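Local coordinates for CheC domain protein (Shewanella loihica PV-4, PDB 3IIC) that probably dephosphorylates the chemotaxis response regulator CheY, as a CheX-like member of the CheC phosphatase family, at residues N8-S13 with G99-L104; N16-M21 with G91-M96; S57-F62 with I127-D132; L66-M71 with E84-L89. All blocks are in the same frame, centred on the assembly; numbering follows the deposited sequence.

Interaction 1 (N8-S13 with G99-L104); sequences NPFLDS and GGAKNL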
loop_
_atom_site.group_PDB
_atom_site.type_symbol
_atom_site.label_atom_id
_atom_site.label_comp_id
_atom_site.label_asym_id
_atom_site.label_seq_id
_atom_site.Cartn_x
_atom_site.Cartn_y
_atom_site.Cartn_z
ATOM N N ASN A 8 0.737 0.184 20.878
ATOM C CA ASN A 8 -0.542 -0.228 21.515
ATOM C C ASN A 8 -1.857 0.392 20.994
ATOM O O ASN A 8 -2.807 -0.348 20.819
ATOM C CB ASN A 8 -0.476 -0.174 23.064
ATOM C CG ASN A 8 0.316 -1.345 23.680
ATOM O OD1 ASN A 8 0.730 -2.275 23.002
ATOM N ND2 ASN A 8 0.507 -1.290 24.982
ATOM N N PRO A 9 -1.915 1.732 20.778
ATOM C CA PRO A 9 -3.104 2.384 20.200
ATOM C C PRO A 9 -3.570 1.772 18.858
ATOM O O PRO A 9 -4.762 1.649 18.651
ATOM C CB PRO A 9 -2.655 3.831 20.029
ATOM C CG PRO A 9 -1.738 4.033 21.210
ATOM C CD PRO A 9 -1.005 2.732 21.380
ATOM N N PHE A 10 -2.635 1.373 17.998
ATOM C CA PHE A 10 -2.973 0.698 16.731
ATOM C C PHE A 10 -3.577 -0.687 16.982
ATOM O O PHE A 10 -4.555 -1.046 16.353
ATOM C CB PHE A 10 -1.755 0.575 15.808
ATOM C CG PHE A 10 -1.245 1.891 15.297
ATOM C CD1 PHE A 10 -1.871 2.536 14.221
ATOM C CD2 PHE A 10 -0.137 2.502 15.891
ATOM C CE1 PHE A 10 -1.404 3.762 13.753
ATOM C CE2 PHE A 10 0.349 3.714 15.420
ATOM C CZ PHE A 10 -0.281 4.363 14.358
ATOM N N LEU A 11 -3.007 -1.433 17.926
ATOM C CA LEU A 11 -3.493 -2.793 18.271
ATOM C C LEU A 11 -4.901 -2.758 18.910
ATOM O O LEU A 11 -5.793 -3.519 18.516
ATOM C CB LEU A 11 -2.485 -3.521 19.184
ATOM C CG LEU A 11 -1.039 -3.688 18.656
ATOM C CD1 LEU A 11 -0.252 -4.610 19.595
ATOM C CD2 LEU A 11 -0.956 -4.210 17.180
ATOM N N ASP A 12 -5.077 -1.855 19.875
ATOM C CA ASP A 12 -6.362 -1.639 20.537
ATOM C C ASP A 12 -7.490 -1.215 19.547
ATOM O O ASP A 12 -8.616 -1.641 19.710
ATOM C CB ASP A 12 -6.254 -0.543 21.598
ATOM C CG ASP A 12 -5.359 -0.909 22.800
ATOM O OD1 ASP A 12 -5.065 -2.096 23.084
ATOM O OD2 ASP A 12 -4.969 0.060 23.487
ATOM N N SER A 13 -7.172 -0.354 18.575
ATOM C CA SER A 13 -8.145 0.142 17.589
ATOM C C SER A 13 -8.618 -0.971 16.691
ATOM O O SER A 13 -9.790 -0.987 16.347
ATOM C CB SER A 13 -7.592 1.257 16.693
ATOM O OG SER A 13 -7.164 2.342 17.455
ATOM N N GLY A 99 -7.307 6.069 12.146
ATOM C CA GLY A 99 -7.937 7.264 12.738
ATOM C C GLY A 99 -8.140 7.113 14.235
ATOM O O GLY A 99 -7.902 8.065 14.993
ATOM N N GLY A 100 -8.554 5.916 14.667
ATOM C CA GLY A 100 -8.698 5.594 16.093
ATOM C C GLY A 100 -7.358 5.697 16.835
ATOM O O GLY A 100 -7.302 6.231 17.936
ATOM N N ALA A 101 -6.290 5.167 16.227
ATOM C CA ALA A 101 -4.929 5.264 16.787
ATOM C C ALA A 101 -4.427 6.731 16.772
ATOM O O ALA A 101 -3.832 7.186 17.761
ATOM C CB ALA A 101 -3.959 4.341 16.031
ATOM N N LYS A 102 -4.679 7.438 15.654
ATOM C CA LYS A 102 -4.341 8.867 15.453
ATOM C C LYS A 102 -4.806 9.704 16.650
ATOM O O LYS A 102 -4.022 10.508 17.176
ATOM C CB LYS A 102 -4.992 9.423 14.155
ATOM C CG LYS A 102 -4.478 10.772 13.661
ATOM C CD LYS A 102 -5.533 11.533 12.884
ATOM C CE LYS A 102 -5.006 12.763 12.178
ATOM N NZ LYS A 102 -4.282 13.673 13.086
ATOM N N ASN A 103 -6.037 9.459 17.112
ATOM C CA ASN A 103 -6.626 10.193 18.269
ATOM C C ASN A 103 -6.020 9.883 19.632
ATOM O O ASN A 103 -5.795 10.804 20.449
ATOM C CB ASN A 103 -8.134 9.916 18.373
ATOM C CG ASN A 103 -8.929 10.430 17.169
ATOM O OD1 ASN A 103 -8.395 11.058 16.241
ATOM N ND2 ASN A 103 -10.223 10.182 17.204
ATOM N N LEU A 104 -5.848 8.587 19.911
ATOM C CA LEU A 104 -5.239 8.118 21.172
ATOM C C LEU A 104 -3.800 8.660 21.313
ATOM O O LEU A 104 -3.381 9.117 22.403
ATOM C CB LEU A 104 -5.260 6.578 21.259
ATOM C CG LEU A 104 -6.575 5.825 21.601
ATOM C CD1 LEU A 104 -7.860 6.469 21.038
ATOM C CD2 LEU A 104 -6.472 4.347 21.178
#
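Pro9 and Ala101 meet where two helix segments pass closely, with axes 8.2 Å apart and chain directions 138° from each other. Ala101 has the largest share of the contact. Its CB lies over one face of the Phe10 ring, offset toward the rim, 3.6 Å from the ring centroid in a CH-pi contact. The nearest ring atom is Phe10 CD1, 3.3 Å from Ala101 CB. Phe10 starts out pointing away from the other helix. With CG beside its own backbone N (chi1 -67°), the ring swings back beneath Ala101. Pro9 CB lies 4.2 Å from Ala101 CB and also touches the CB and CD2 of Leu104. The contact joins helix 4-22 to the long helix 84-107 of this CheX-like domain, on one side of its antiparallel sheet. Phe10 reaches on to Ile151 of that sheet and meets the ring of Phe6. Gly100 brings backbone instead of side chain, so Ser13 OG can rest 3.4 Å from Gly100 C. Ser13 OG turns back to its own helix and donates to Pro9 O at 2.8 Å. Pro9 O also accepts from Ser13 N, and the two donors arrive from opposite faces of the carbonyl plane. A valine in place of Ser13 would probably leave Pro9 O without its second donor and push a methyl into the backbone of Gly100 and Ala101.

Interaction 2 (N16-M21 with G91-M96); sequences NVLKTM and GELTNM. With EDO (1,2-ethanediol), chain C.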
loop_
_atom_site.group_PDB
_atom_site.type_symbol
_atom_site.label_atom_id
_atom_site.label_comp_id
_atom_site.label_asym_id
_atom_site.label_seq_id
_atom_site.Cartn_x
_atom_site.Cartn_y
_atom_site.Cartn_z
ATOM N N ASN A 16 -11.023 -2.978 18.792
ATOM C CA ASN A 16 -12.210 -2.142 18.973
ATOM C C ASN A 16 -13.037 -2.013 17.690
ATOM O O ASN A 16 -14.253 -2.127 17.743
ATOM C CB ASN A 16 -11.840 -0.753 19.513
ATOM C CG ASN A 16 -11.291 -0.812 20.921
ATOM O OD1 ASN A 16 -11.527 -1.777 21.642
ATOM N ND2 ASN A 16 -10.532 0.207 21.308
ATOM N N VAL A 17 -12.378 -1.788 16.550
ATOM C CA VAL A 17 -13.070 -1.673 15.252
ATOM C C VAL A 17 -13.727 -3.006 14.857
ATOM O O VAL A 17 -14.919 -3.019 14.449
ATOM C CB VAL A 17 -12.165 -1.035 14.146
ATOM C CG1 VAL A 17 -12.782 -1.174 12.726
ATOM C CG2 VAL A 17 -11.928 0.453 14.470
ATOM N N LEU A 18 -12.986 -4.109 14.999
ATOM C CA LEU A 18 -13.541 -5.447 14.704
ATOM C C LEU A 18 -14.766 -5.809 15.599
ATOM O O LEU A 18 -15.696 -6.441 15.115
ATOM C CB LEU A 18 -12.471 -6.538 14.768
ATOM C CG LEU A 18 -11.417 -6.546 13.654
ATOM C CD1 LEU A 18 -10.218 -7.382 14.053
ATOM C CD2 LEU A 18 -11.962 -7.063 12.309
ATOM N N LYS A 19 -14.748 -5.401 16.869
ATOM C CA LYS A 19 -15.860 -5.611 17.803
ATOM C C LYS A 19 -17.078 -4.756 17.410
ATOM O O LYS A 19 -18.184 -5.262 17.398
ATOM C CB LYS A 19 -15.411 -5.319 19.256
ATOM C CG LYS A 19 -16.443 -5.546 20.359
ATOM C CD LYS A 19 -16.790 -7.013 20.544
ATOM N N THR A 20 -16.853 -3.474 17.095
ATOM C CA THR A 20 -17.894 -2.509 16.690
ATOM C C THR A 20 -18.615 -2.949 15.403
ATOM O O THR A 20 -19.853 -2.882 15.282
ATOM C CB THR A 20 -17.259 -1.093 16.436
ATOM O OG1 THR A 20 -16.613 -0.642 17.627
ATOM C CG2 THR A 20 -18.292 -0.045 16.032
HETATM N N MSE A 21 -17.802 -3.367 14.440
HETATM C CA MSE A 21 -18.288 -3.805 13.136
HETATM C C MSE A 21 -19.063 -5.115 13.110
HETATM O O MSE A 21 -20.152 -5.156 12.590
HETATM C CB MSE A 21 -17.125 -3.937 12.161
HETATM C CG MSE A 21 -16.626 -2.649 11.605
HETATM SE SE MSE A 21 -15.209 -3.004 10.309
HETATM C CE MSE A 21 -14.959 -1.179 9.787
ATOM N N GLY A 91 -10.934 -1.228 3.283
ATOM C CA GLY A 91 -10.497 0.196 3.235
ATOM C C GLY A 91 -11.049 0.998 4.392
ATOM O O GLY A 91 -10.328 1.767 5.038
ATOM N N GLU A 92 -12.343 0.815 4.663
ATOM C CA GLU A 92 -13.014 1.449 5.811
ATOM C C GLU A 92 -12.398 0.986 7.144
ATOM O O GLU A 92 -12.079 1.802 7.982
ATOM C CB GLU A 92 -14.501 1.130 5.791
ATOM C CG GLU A 92 -15.286 1.701 6.986
ATOM C CD GLU A 92 -16.754 1.351 6.935
ATOM O OE1 GLU A 92 -17.231 1.039 5.812
ATOM O OE2 GLU A 92 -17.434 1.384 7.996
ATOM N N LEU A 93 -12.240 -0.320 7.327
ATOM C CA LEU A 93 -11.614 -0.868 8.549
ATOM C C LEU A 93 -10.217 -0.257 8.745
ATOM O O LEU A 93 -9.887 0.213 9.857
ATOM C CB LEU A 93 -11.620 -2.409 8.527
ATOM C CG LEU A 93 -10.804 -3.251 9.534
ATOM C CD1 LEU A 93 -11.473 -4.596 9.874
ATOM C CD2 LEU A 93 -9.385 -3.477 9.026
ATOM N N THR A 94 -9.454 -0.175 7.652
ATOM C CA THR A 94 -8.111 0.436 7.656
ATOM C C THR A 94 -8.101 1.907 8.110
ATOM O O THR A 94 -7.267 2.258 8.916
ATOM C CB THR A 94 -7.387 0.269 6.285
ATOM O OG1 THR A 94 -7.342 -1.133 5.970
ATOM C CG2 THR A 94 -5.953 0.829 6.343
ATOM N N ASN A 95 -9.012 2.725 7.597
ATOM C CA ASN A 95 -9.144 4.132 7.986
ATOM C C ASN A 95 -9.571 4.290 9.425
ATOM O O ASN A 95 -9.099 5.210 10.083
ATOM C CB ASN A 95 -10.187 4.908 7.159
ATOM C CG ASN A 95 -9.661 5.426 5.858
ATOM O OD1 ASN A 95 -8.515 5.833 5.745
ATOM N ND2 ASN A 95 -10.536 5.477 4.854
HETATM N N MSE A 96 -10.501 3.429 9.866
HETATM C CA MSE A 96 -11.040 3.483 11.227
HETATM C C MSE A 96 -10.010 3.085 12.273
HETATM O O MSE A 96 -9.905 3.763 13.301
HETATM C CB MSE A 96 -12.318 2.650 11.351
HETATM C CG MSE A 96 -13.482 3.165 10.518
HETATM SE SE MSE A 96 -13.943 5.055 10.759
HETATM C CE MSE A 96 -12.826 5.965 9.481
HETATM C C1 EDO C . -21.348 -0.622 11.953
HETATM O O1 EDO C . -19.967 -0.991 11.826
HETATM C C2 EDO C . -21.957 -1.080 13.274
HETATM O O2 EDO C . -21.753 -2.473 13.509
#
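Met21, deposited as selenomethionine, lies at about a right angle across Leu93. Its chain is extended beyond CG (chi2 -177°), and this carries the terminal methyl over to the other helix. Met21 CE comes to 3.6 Å from Leu93 CA, and Met21 SE rests 4.1 Å from Leu93 CD1. Met21 CE also borders the Glu92 side chain, 4.0 Å from Glu92 OE2. Leu18 comes to Leu93 from another direction. The two leucines cross obliquely and meet methyl to methyl, Leu18 CD2 to Leu93 CD1 at 3.5 Å. Further along, Val17 stands at about a right angle to Met96. Val17 CG2 is 3.8 Å from Met96 CB, while the rest of Met96, also selenomethionine and bent at chi2 and chi3, turns off from Val17. The contact across the helices is therefore largely apolar, and Leu93 is shared by Val17, Leu18 and Met21. Thr20 turns to its own helix, where Thr20 OG1 donates to Asn16 O at 2.8 Å from above the carbonyl plane. A 1,2-ethanediol, probably from the crystallisation liquor, donates through its O2 to Thr20 O. Glu92 and Asn95 match the Glu-x-x-Asn signature of CheC and CheX phosphatases, so this part of helix 84-107 is probably functional surface. The segment axes are 10.3 Å apart, at 131°. Helix 4-22 crosses helix 84-107 here, and Leu93 continues inward to Ile60 and Phe62 of strand 54-62, while Thr94 and Asn95 touch Ile47 of strand 43-51.

Interaction 3 (S57-F62 with I127-D132); sequences SLSITF and IAHKSD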
loop_
_atom_site.group_PDB
_atom_site.type_symbol
_atom_site.label_atom_id
_atom_site.label_comp_id
_atom_site.label_asym_id
_atom_site.label_seq_id
_atom_site.Cartn_x
_atom_site.Cartn_y
_atom_site.Cartn_z
ATOM N N SER A 57 3.988 3.708 8.108
ATOM C CA SER A 57 3.043 2.928 7.332
ATOM C C SER A 57 2.373 1.838 8.141
ATOM O O SER A 57 2.950 1.303 9.088
ATOM C CB SER A 57 3.749 2.334 6.092
ATOM O OG SER A 57 4.948 1.643 6.448
ATOM N N LEU A 58 1.122 1.568 7.790
ATOM C CA LEU A 58 0.334 0.541 8.425
ATOM C C LEU A 58 -0.320 -0.390 7.374
ATOM O O LEU A 58 -0.747 0.079 6.339
ATOM C CB LEU A 58 -0.704 1.178 9.344
ATOM C CG LEU A 58 -1.720 0.268 10.041
ATOM C CD1 LEU A 58 -2.045 0.810 11.421
ATOM C CD2 LEU A 58 -2.983 0.141 9.221
ATOM N N SER A 59 -0.333 -1.694 7.647
ATOM C CA SER A 59 -1.067 -2.652 6.807
ATOM C C SER A 59 -1.835 -3.617 7.700
ATOM O O SER A 59 -1.393 -3.929 8.796
ATOM C CB SER A 59 -0.164 -3.389 5.811
ATOM O OG SER A 59 0.824 -4.167 6.436
ATOM N N ILE A 60 -3.024 -3.994 7.261
ATOM C CA ILE A 60 -3.877 -4.971 7.946
ATOM C C ILE A 60 -4.259 -5.982 6.839
ATOM O O ILE A 60 -4.915 -5.604 5.874
ATOM C CB ILE A 60 -5.180 -4.371 8.555
ATOM C CG1 ILE A 60 -4.902 -3.174 9.513
ATOM C CG2 ILE A 60 -5.933 -5.480 9.257
ATOM C CD1 ILE A 60 -6.174 -2.431 10.007
ATOM N N THR A 61 -3.835 -7.235 7.011
ATOM C CA THR A 61 -4.031 -8.312 6.049
ATOM C C THR A 61 -4.946 -9.377 6.644
ATOM O O THR A 61 -4.770 -9.752 7.807
ATOM C CB THR A 61 -2.665 -8.952 5.723
ATOM O OG1 THR A 61 -1.845 -7.961 5.102
ATOM C CG2 THR A 61 -2.805 -10.150 4.794
ATOM N N PHE A 62 -5.897 -9.859 5.834
ATOM C CA PHE A 62 -6.834 -10.935 6.217
ATOM C C PHE A 62 -6.727 -12.146 5.321
ATOM O O PHE A 62 -6.531 -12.011 4.115
ATOM C CB PHE A 62 -8.279 -10.459 6.091
ATOM C CG PHE A 62 -8.633 -9.349 7.012
ATOM C CD1 PHE A 62 -8.411 -8.019 6.635
ATOM C CD2 PHE A 62 -9.163 -9.615 8.266
ATOM C CE1 PHE A 62 -8.749 -6.965 7.503
ATOM C CE2 PHE A 62 -9.493 -8.570 9.147
ATOM C CZ PHE A 62 -9.287 -7.256 8.771
ATOM N N ILE A 127 3.652 -8.742 2.246
ATOM C CA ILE A 127 3.820 -7.294 2.426
ATOM C C ILE A 127 5.159 -6.960 3.073
ATOM O O ILE A 127 5.492 -7.543 4.099
ATOM C CB ILE A 127 2.670 -6.734 3.318
ATOM C CG1 ILE A 127 1.317 -6.973 2.616
ATOM C CG2 ILE A 127 2.877 -5.224 3.656
ATOM C CD1 ILE A 127 0.129 -6.447 3.350
ATOM N N ALA A 128 5.902 -6.046 2.437
ATOM C CA ALA A 128 7.186 -5.544 2.916
ATOM C C ALA A 128 7.075 -4.031 3.067
ATOM O O ALA A 128 6.767 -3.343 2.101
ATOM C CB ALA A 128 8.308 -5.889 1.953
ATOM N N HIS A 129 7.268 -3.521 4.286
ATOM C CA HIS A 129 7.305 -2.067 4.534
ATOM C C HIS A 129 8.767 -1.739 4.405
ATOM O O HIS A 129 9.556 -2.213 5.192
ATOM C CB HIS A 129 6.820 -1.742 5.931
ATOM C CG HIS A 129 5.359 -1.917 6.119
ATOM N ND1 HIS A 129 4.574 -0.949 6.702
ATOM C CD2 HIS A 129 4.526 -2.933 5.780
ATOM C CE1 HIS A 129 3.323 -1.390 6.764
ATOM N NE2 HIS A 129 3.267 -2.592 6.209
ATOM N N LYS A 130 9.138 -0.942 3.409
ATOM C CA LYS A 130 10.538 -0.626 3.135
ATOM C C LYS A 130 11.004 0.644 3.890
ATOM O O LYS A 130 10.910 1.764 3.379
ATOM C CB LYS A 130 10.766 -0.534 1.614
ATOM C CG LYS A 130 10.450 -1.831 0.881
ATOM C CD LYS A 130 11.323 -3.024 1.334
ATOM C CE LYS A 130 11.139 -4.235 0.428
ATOM N NZ LYS A 130 11.898 -5.465 0.836
ATOM N N SER A 131 11.481 0.428 5.117
ATOM C CA SER A 131 11.925 1.505 5.988
ATOM C C SER A 131 13.055 1.092 6.923
ATOM O O SER A 131 13.161 -0.070 7.324
ATOM C CB SER A 131 10.750 1.940 6.855
ATOM O OG SER A 131 11.120 2.971 7.769
ATOM N N ASP A 132 13.828 2.092 7.334
ATOM C CA ASP A 132 14.928 1.904 8.272
ATOM C C ASP A 132 14.397 1.879 9.714
ATOM O O ASP A 132 15.108 1.463 10.622
ATOM C CB ASP A 132 15.982 3.001 8.088
ATOM C CG ASP A 132 16.461 3.125 6.630
ATOM O OD1 ASP A 132 16.454 2.112 5.888
ATOM O OD2 ASP A 132 16.830 4.249 6.222
#
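His129 is held by two serines of strand 54-62, one at each ring nitrogen. Ser57 OG is hydrogen-bonded to His129 ND1 at 2.6 Å, and Ser59 OG to His129 NE2 at 2.9 Å. Both hydroxyls meet the ring at its edge, near its plane. Each serine OG sits between its backbone N and carbonyl carbon (chi1 51° in Ser57), which presents it to the histidine. Next to the ring, Ile127 CG2 packs 3.6 Å from Ser59 OG, and Ile127 CD1 slides past Thr61, whose OG1 is hydrogen-bonded to Ser44. The two strands do not pair. They run nearly antiparallel with axes 8.8 Å apart, with strand 125-129 packed over the face of the sheet that contains strand 54-62. The His129 backbone is fixed by Asp36 at its N and by Lys135 at its O. Ala128 and His129 also pair with a strand of the second subunit, so the sheet continues across the dimer interface, and Lys130 forms salt bridges to Asp88 and Glu84 of that subunit. Hydrogen bonds at both nitrogens, either side of CE1, fix the rotation of this buried imidazole. Since a hydroxyl can donate or accept a hydrogen bond, the serine pair could probably satisfy either tautomer of the ring.

Interaction 4 (L66-M71 with E84-L89); sequences LILEIM and EEVTDL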
loop_
_atom_site.group_PDB
_atom_site.type_symbol
_atom_site.label_atom_id
_atom_site.label_comp_id
_atom_site.label_asym_id
_atom_site.label_seq_id
_atom_site.Cartn_x
_atom_site.Cartn_y
_atom_site.Cartn_z
ATOM N N LEU A 66 -11.558 -15.491 6.982
ATOM C CA LEU A 66 -11.794 -14.552 8.075
ATOM C C LEU A 66 -12.590 -13.327 7.627
ATOM O O LEU A 66 -13.561 -12.975 8.280
ATOM C CB LEU A 66 -10.469 -14.115 8.737
ATOM C CG LEU A 66 -10.584 -13.038 9.840
ATOM C CD1 LEU A 66 -11.635 -13.398 10.929
ATOM C CD2 LEU A 66 -9.212 -12.704 10.441
ATOM N N ILE A 67 -12.169 -12.677 6.540
ATOM C CA ILE A 67 -12.848 -11.471 6.059
ATOM C C ILE A 67 -14.241 -11.770 5.540
ATOM O O ILE A 67 -15.135 -10.948 5.730
ATOM C CB ILE A 67 -12.007 -10.655 5.016
ATOM C CG1 ILE A 67 -12.562 -9.237 4.865
ATOM C CG2 ILE A 67 -11.869 -11.412 3.663
ATOM C CD1 ILE A 67 -12.559 -8.409 6.175
ATOM N N LEU A 68 -14.432 -12.937 4.908
ATOM C CA LEU A 68 -15.778 -13.355 4.463
ATOM C C LEU A 68 -16.704 -13.674 5.662
ATOM O O LEU A 68 -17.891 -13.433 5.574
ATOM C CB LEU A 68 -15.720 -14.490 3.399
ATOM C CG LEU A 68 -14.945 -14.159 2.093
ATOM C CD1 LEU A 68 -15.058 -15.284 1.015
ATOM C CD2 LEU A 68 -15.412 -12.831 1.503
ATOM N N GLU A 69 -16.168 -14.193 6.772
ATOM C CA GLU A 69 -16.976 -14.406 7.988
ATOM C C GLU A 69 -17.356 -13.065 8.643
ATOM O O GLU A 69 -18.496 -12.906 9.132
ATOM C CB GLU A 69 -16.263 -15.295 9.009
ATOM C CG GLU A 69 -17.128 -15.582 10.276
ATOM C CD GLU A 69 -18.443 -16.313 9.999
ATOM O OE1 GLU A 69 -18.571 -16.955 8.936
ATOM O OE2 GLU A 69 -19.347 -16.240 10.860
ATOM N N ILE A 70 -16.400 -12.124 8.683
ATOM C CA ILE A 70 -16.669 -10.772 9.165
ATOM C C ILE A 70 -17.883 -10.221 8.377
ATOM O O ILE A 70 -18.851 -9.773 8.988
ATOM C CB ILE A 70 -15.424 -9.814 9.079
ATOM C CG1 ILE A 70 -14.370 -10.194 10.128
ATOM C CG2 ILE A 70 -15.868 -8.362 9.350
ATOM C CD1 ILE A 70 -12.991 -9.464 10.018
HETATM N N MSE A 71 -17.824 -10.305 7.041
HETATM C CA MSE A 71 -18.948 -9.919 6.140
HETATM C C MSE A 71 -20.258 -10.653 6.500
HETATM O O MSE A 71 -21.322 -10.042 6.573
HETATM C CB MSE A 71 -18.618 -10.231 4.676
HETATM C CG MSE A 71 -17.442 -9.462 4.051
HETATM SE SE MSE A 71 -17.912 -7.725 3.523
HETATM C CE MSE A 71 -19.442 -8.151 2.327
ATOM N N GLU A 84 -15.653 -6.274 -4.634
ATOM C CA GLU A 84 -15.622 -4.865 -4.340
ATOM C C GLU A 84 -16.254 -4.548 -2.988
ATOM O O GLU A 84 -15.723 -3.674 -2.299
ATOM C CB GLU A 84 -16.271 -4.042 -5.446
ATOM C CG GLU A 84 -15.824 -2.590 -5.434
ATOM C CD GLU A 84 -16.650 -1.701 -6.350
ATOM O OE1 GLU A 84 -16.044 -1.100 -7.270
ATOM O OE2 GLU A 84 -17.891 -1.599 -6.149
ATOM N N GLU A 85 -17.361 -5.212 -2.605
ATOM C CA GLU A 85 -17.986 -4.992 -1.273
ATOM C C GLU A 85 -16.941 -5.249 -0.197
ATOM O O GLU A 85 -16.775 -4.449 0.714
ATOM C CB GLU A 85 -19.206 -5.904 -0.972
ATOM C CG GLU A 85 -20.553 -5.483 -1.526
ATOM C CD GLU A 85 -21.725 -6.005 -0.660
ATOM O OE1 GLU A 85 -21.727 -7.179 -0.222
ATOM O OE2 GLU A 85 -22.655 -5.219 -0.406
ATOM N N VAL A 86 -16.244 -6.390 -0.323
ATOM C CA VAL A 86 -15.199 -6.801 0.631
ATOM C C VAL A 86 -14.019 -5.817 0.658
ATOM O O VAL A 86 -13.529 -5.455 1.760
ATOM C CB VAL A 86 -14.672 -8.262 0.353
ATOM C CG1 VAL A 86 -13.621 -8.647 1.383
ATOM C CG2 VAL A 86 -15.819 -9.292 0.352
ATOM N N THR A 87 -13.563 -5.376 -0.518
ATOM C CA THR A 87 -12.439 -4.422 -0.592
ATOM C C THR A 87 -12.862 -3.053 -0.044
ATOM O O THR A 87 -12.047 -2.390 0.636
ATOM C CB THR A 87 -11.802 -4.271 -1.983
ATOM O OG1 THR A 87 -12.719 -3.637 -2.866
ATOM C CG2 THR A 87 -11.324 -5.609 -2.538
ATOM N N ASP A 88 -14.108 -2.626 -0.302
ATOM C CA ASP A 88 -14.619 -1.387 0.352
ATOM C C ASP A 88 -14.577 -1.469 1.900
ATOM O O ASP A 88 -14.267 -0.487 2.559
ATOM C CB ASP A 88 -16.061 -1.058 -0.041
ATOM C CG ASP A 88 -16.206 -0.544 -1.447
ATOM O OD1 ASP A 88 -15.225 -0.186 -2.137
ATOM O OD2 ASP A 88 -17.371 -0.456 -1.829
ATOM N N LEU A 89 -14.900 -2.647 2.446
ATOM C CA LEU A 89 -14.929 -2.872 3.904
ATOM C C LEU A 89 -13.526 -2.827 4.539
ATOM O O LEU A 89 -13.328 -2.248 5.624
ATOM C CB LEU A 89 -15.623 -4.213 4.191
ATOM C CG LEU A 89 -15.981 -4.646 5.613
ATOM C CD1 LEU A 89 -14.825 -5.224 6.332
ATOM C CD2 LEU A 89 -16.645 -3.508 6.370
#
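Glu84 O, in the first turn of the helix that brings Val86 and Leu89 to Met71, is gripped by two donors. Asp88 N reaches Glu84 O at 2.8 Å and Thr87 OG1 reaches it at 3.1 Å, both from the same face of the carbonyl plane. Thr87 OG1 is also bonded to Lys130 of the second subunit. On the inner side of this helix the contact is apolar. Val86 is wedged among three side chains. Its CG1 is anti to the backbone N (chi1 -179°) and lies 3.7 Å from Ile67 CG1. Its other methyl, Val86 CG2, meets Leu68 CD2 at 3.7 Å and Met71 CG at 4.0 Å. Leu68 comes in at about a right angle. An alanine in place of Val86 would probably open a gap between Ile67 and Leu68 and leave the Met71 chain less firmly held. Met71, deposited as selenomethionine, is bent at chi2 and chi3, and Met71 SE lies 4.2 Å from Leu89 CG. Ile67 and Leu89 slide past each other in opposite directions, with CD1 of Ile67 3.9 Å from CD1 of Leu89. The helix segments cross almost perpendicularly, at 91°, with axes 10.7 Å apart. Helix 64-75 thus lies across the start of helix 84-107; Ile67 and Ile70 pack on Phe62 of strand 54-62, Ile70 also meets Leu18 and Ala22 of helix 4-22, and Thr87 touches Val119 and Ser121 of strand 113-122.

Overall arrangement
Helix 84-107 runs through interactions 1, 2 and 4. Interactions 1 and 2 are successive contacts of the same two helices, with centres about 11 Å apart. Interaction 4 lies at the start of the long helix, about 11 Å from interaction 2 between centres. They join through Leu18 CD2 and Ile70 CD1, 3.5 Å apart. In interaction 3, segment 127-132 lies on the far side of the sheet, while strand 54-62 within the sheet touches all three helix contacts: Leu58 meets Phe10, Ile60 meets Leu93, and Phe62 meets Leu93 and Ile70. Interactions 3 and 4 also share the dimer interface, since Lys130 of one subunit binds Asp88 of the other. The probable phosphatase signature lies on interaction 2.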